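Long-range contact in Cbm77-rfpl (Ruminococcus flavefaciens, PDB 5FU5), which probably binds plant cell-wall polysaccharide as a family 77 carbohydrate-binding module of the bacterium's cellulosome: residues Leu64-Ala69 with Cys106-Met111. Residues are numbered along the deposited sequence; the frame is centred on the assembly and turned at random.
Sequences LTLVFA and CNLFYM
The carbonyl of V67 illustrates how a classic beta bulge is read from its bonds: one oxygen of strand 64-68 serves two consecutive amides of the antiparallel strand 107-111. F109 N reaches V67 O at 2.7 Å, nearly along the C=O axis, whereas the bond from Y110 N to the same V67 O is weak at 3.4 Å. The amide of V67 faces the same strand and donates to Y110 O at 2.9 Å (N-H...O 159°); past the bulge, A69 N bonds to N107 O. The extra residue shifts the register, placing F68 opposite L108. Here L108 CD1 lies over one face of the F68 ring, 4.0 Å from its centroid; a chi1 of 180°, which sets L108 CG opposite the backbone nitrogen, carries this methyl over the ring. C106 SG approaches the same ring obliquely, 3.7 Å from F68 CE2, in a sulfur-aromatic contact. An alanine in place of F68 would remove that ring and is likely to leave L108 CD1 and C106 SG without their aromatic partner, opening a gap between them. On the same sheet face, L66 and M111 lie side by side, pointing the same way, with L66 CD2 against M111 CB, while V67 and Y110 meet through their CB atoms on the other; beside the bulge, A69 CB sits 3.5 Å from F109 CE1. Further out, I89 of strand 88-93 touches F68, and the Y110 ring meets that of Y37. E70 accepts a hydrogen bond from N107 ND2. Backbone polarity at this buried seam is thus met largely by interstrand bonds, with apolar and aromatic packing on both faces.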
loop_
_atom_site.group_PDB
_atom_site.type_symbol
_atom_site.label_atom_id
_atom_site.label_comp_id
_atom_site.label_asym_id
_atom_site.label_seq_id
_atom_site.Cartn_x
_atom_site.Cartn_y
_atom_site.Cartn_z
ATOM N N LEU A 64 -8.322 -2.242 -0.439
ATOM C CA LEU A 64 -6.962 -1.769 -0.346
ATOM C C LEU A 64 -6.398 -1.441 -1.738
ATOM O O LEU A 64 -6.506 -2.271 -2.645
ATOM C CB LEU A 64 -6.087 -2.815 0.356
ATOM C CG LEU A 64 -4.579 -2.502 0.462
ATOM C CD1 LEU A 64 -4.276 -1.403 1.487
ATOM C CD2 LEU A 64 -3.816 -3.766 0.822
ATOM N N THR A 65 -5.797 -0.248 -1.895
ATOM C CA THR A 65 -5.085 0.140 -3.084
ATOM C C THR A 65 -3.646 0.430 -2.767
ATOM O O THR A 65 -3.327 1.133 -1.802
ATOM C CB THR A 65 -5.733 1.412 -3.713
ATOM O OG1 THR A 65 -7.086 1.166 -4.059
ATOM C CG2 THR A 65 -5.002 1.910 -4.939
ATOM N N LEU A 66 -2.743 -0.146 -3.551
ATOM C CA LEU A 66 -1.277 -0.034 -3.400
ATOM C C LEU A 66 -0.702 0.435 -4.710
ATOM O O LEU A 66 -1.000 -0.144 -5.749
ATOM C CB LEU A 66 -0.618 -1.361 -3.014
ATOM C CG LEU A 66 -1.133 -2.009 -1.763
ATOM C CD1 LEU A 66 -0.489 -3.392 -1.668
ATOM C CD2 LEU A 66 -0.851 -1.178 -0.536
ATOM N N VAL A 67 0.093 1.513 -4.691
ATOM C CA VAL A 67 0.603 2.136 -5.927
ATOM C C VAL A 67 2.128 2.037 -5.944
ATOM O O VAL A 67 2.795 2.503 -4.984
ATOM C CB VAL A 67 0.186 3.615 -6.025
ATOM C CG1 VAL A 67 0.740 4.272 -7.292
ATOM C CG2 VAL A 67 -1.327 3.788 -5.878
ATOM N N PHE A 68 2.669 1.391 -6.993
ATOM C CA PHE A 68 4.091 1.133 -7.171
ATOM C C PHE A 68 4.675 1.900 -8.384
ATOM O O PHE A 68 3.919 2.385 -9.250
ATOM C CB PHE A 68 4.320 -0.372 -7.378
ATOM C CG PHE A 68 3.804 -1.223 -6.263
ATOM C CD1 PHE A 68 2.444 -1.578 -6.203
ATOM C CD2 PHE A 68 4.676 -1.704 -5.271
ATOM C CE1 PHE A 68 1.983 -2.406 -5.206
ATOM C CE2 PHE A 68 4.201 -2.545 -4.264
ATOM C CZ PHE A 68 2.859 -2.882 -4.230
ATOM N N ALA A 69 6.007 1.954 -8.469
ATOM C CA ALA A 69 6.675 2.419 -9.702
ATOM C C ALA A 69 6.489 1.444 -10.873
ATOM O O ALA A 69 6.397 1.859 -12.037
ATOM C CB ALA A 69 8.153 2.659 -9.465
ATOM N N CYS A 106 10.023 -4.774 -5.888
ATOM C CA CYS A 106 9.324 -3.561 -6.368
ATOM C C CYS A 106 9.277 -2.532 -5.228
ATOM O O CYS A 106 9.824 -2.755 -4.136
ATOM C CB CYS A 106 7.906 -3.849 -6.868
ATOM S SG CYS A 106 6.870 -4.662 -5.642
ATOM N N ASN A 107 8.648 -1.401 -5.527
ATOM C CA ASN A 107 8.803 -0.199 -4.678
ATOM C C ASN A 107 7.466 0.546 -4.554
ATOM O O ASN A 107 6.862 0.916 -5.544
ATOM C CB ASN A 107 9.911 0.684 -5.277
ATOM C CG ASN A 107 11.249 -0.020 -5.228
ATOM O OD1 ASN A 107 11.818 -0.210 -4.150
ATOM N ND2 ASN A 107 11.696 -0.510 -6.367
ATOM N N LEU A 108 7.020 0.681 -3.299
ATOM C CA LEU A 108 5.689 1.133 -2.933
ATOM C C LEU A 108 5.655 2.656 -2.631
ATOM O O LEU A 108 6.407 3.120 -1.768
ATOM C CB LEU A 108 5.207 0.345 -1.721
ATOM C CG LEU A 108 3.805 0.677 -1.151
ATOM C CD1 LEU A 108 2.712 0.428 -2.186
ATOM C CD2 LEU A 108 3.551 -0.042 0.142
ATOM N N PHE A 109 4.762 3.376 -3.306
ATOM C CA PHE A 109 4.708 4.856 -3.163
ATOM C C PHE A 109 3.489 5.431 -2.456
ATOM O O PHE A 109 3.538 6.547 -1.902
ATOM C CB PHE A 109 4.870 5.510 -4.534
ATOM C CG PHE A 109 6.247 5.370 -5.130
ATOM C CD1 PHE A 109 6.675 4.178 -5.706
ATOM C CD2 PHE A 109 7.129 6.430 -5.182
ATOM C CE1 PHE A 109 7.934 4.048 -6.228
ATOM C CE2 PHE A 109 8.370 6.307 -5.750
ATOM C CZ PHE A 109 8.792 5.124 -6.283
ATOM N N TYR A 110 2.380 4.717 -2.456
ATOM C CA TYR A 110 1.113 5.232 -1.928
ATOM C C TYR A 110 0.229 4.070 -1.553
ATOM O O TYR A 110 0.243 3.038 -2.240
ATOM C CB TYR A 110 0.431 6.116 -2.992
ATOM C CG TYR A 110 -0.788 6.923 -2.494
ATOM C CD1 TYR A 110 -0.638 8.091 -1.765
ATOM C CD2 TYR A 110 -2.081 6.485 -2.789
ATOM C CE1 TYR A 110 -1.756 8.784 -1.346
ATOM C CE2 TYR A 110 -3.198 7.146 -2.362
ATOM C CZ TYR A 110 -3.047 8.295 -1.668
ATOM O OH TYR A 110 -4.222 8.917 -1.275
ATOM N N MET A 111 -0.557 4.248 -0.512
ATOM C CA MET A 111 -1.572 3.269 -0.218
ATOM C C MET A 111 -2.797 3.873 0.413
ATOM O O MET A 111 -2.746 4.953 1.030
ATOM C CB MET A 111 -1.002 2.115 0.597
ATOM C CG MET A 111 -0.507 2.446 1.965
ATOM S SD MET A 111 0.208 1.030 2.845
ATOM C CE MET A 111 0.860 2.085 4.117
#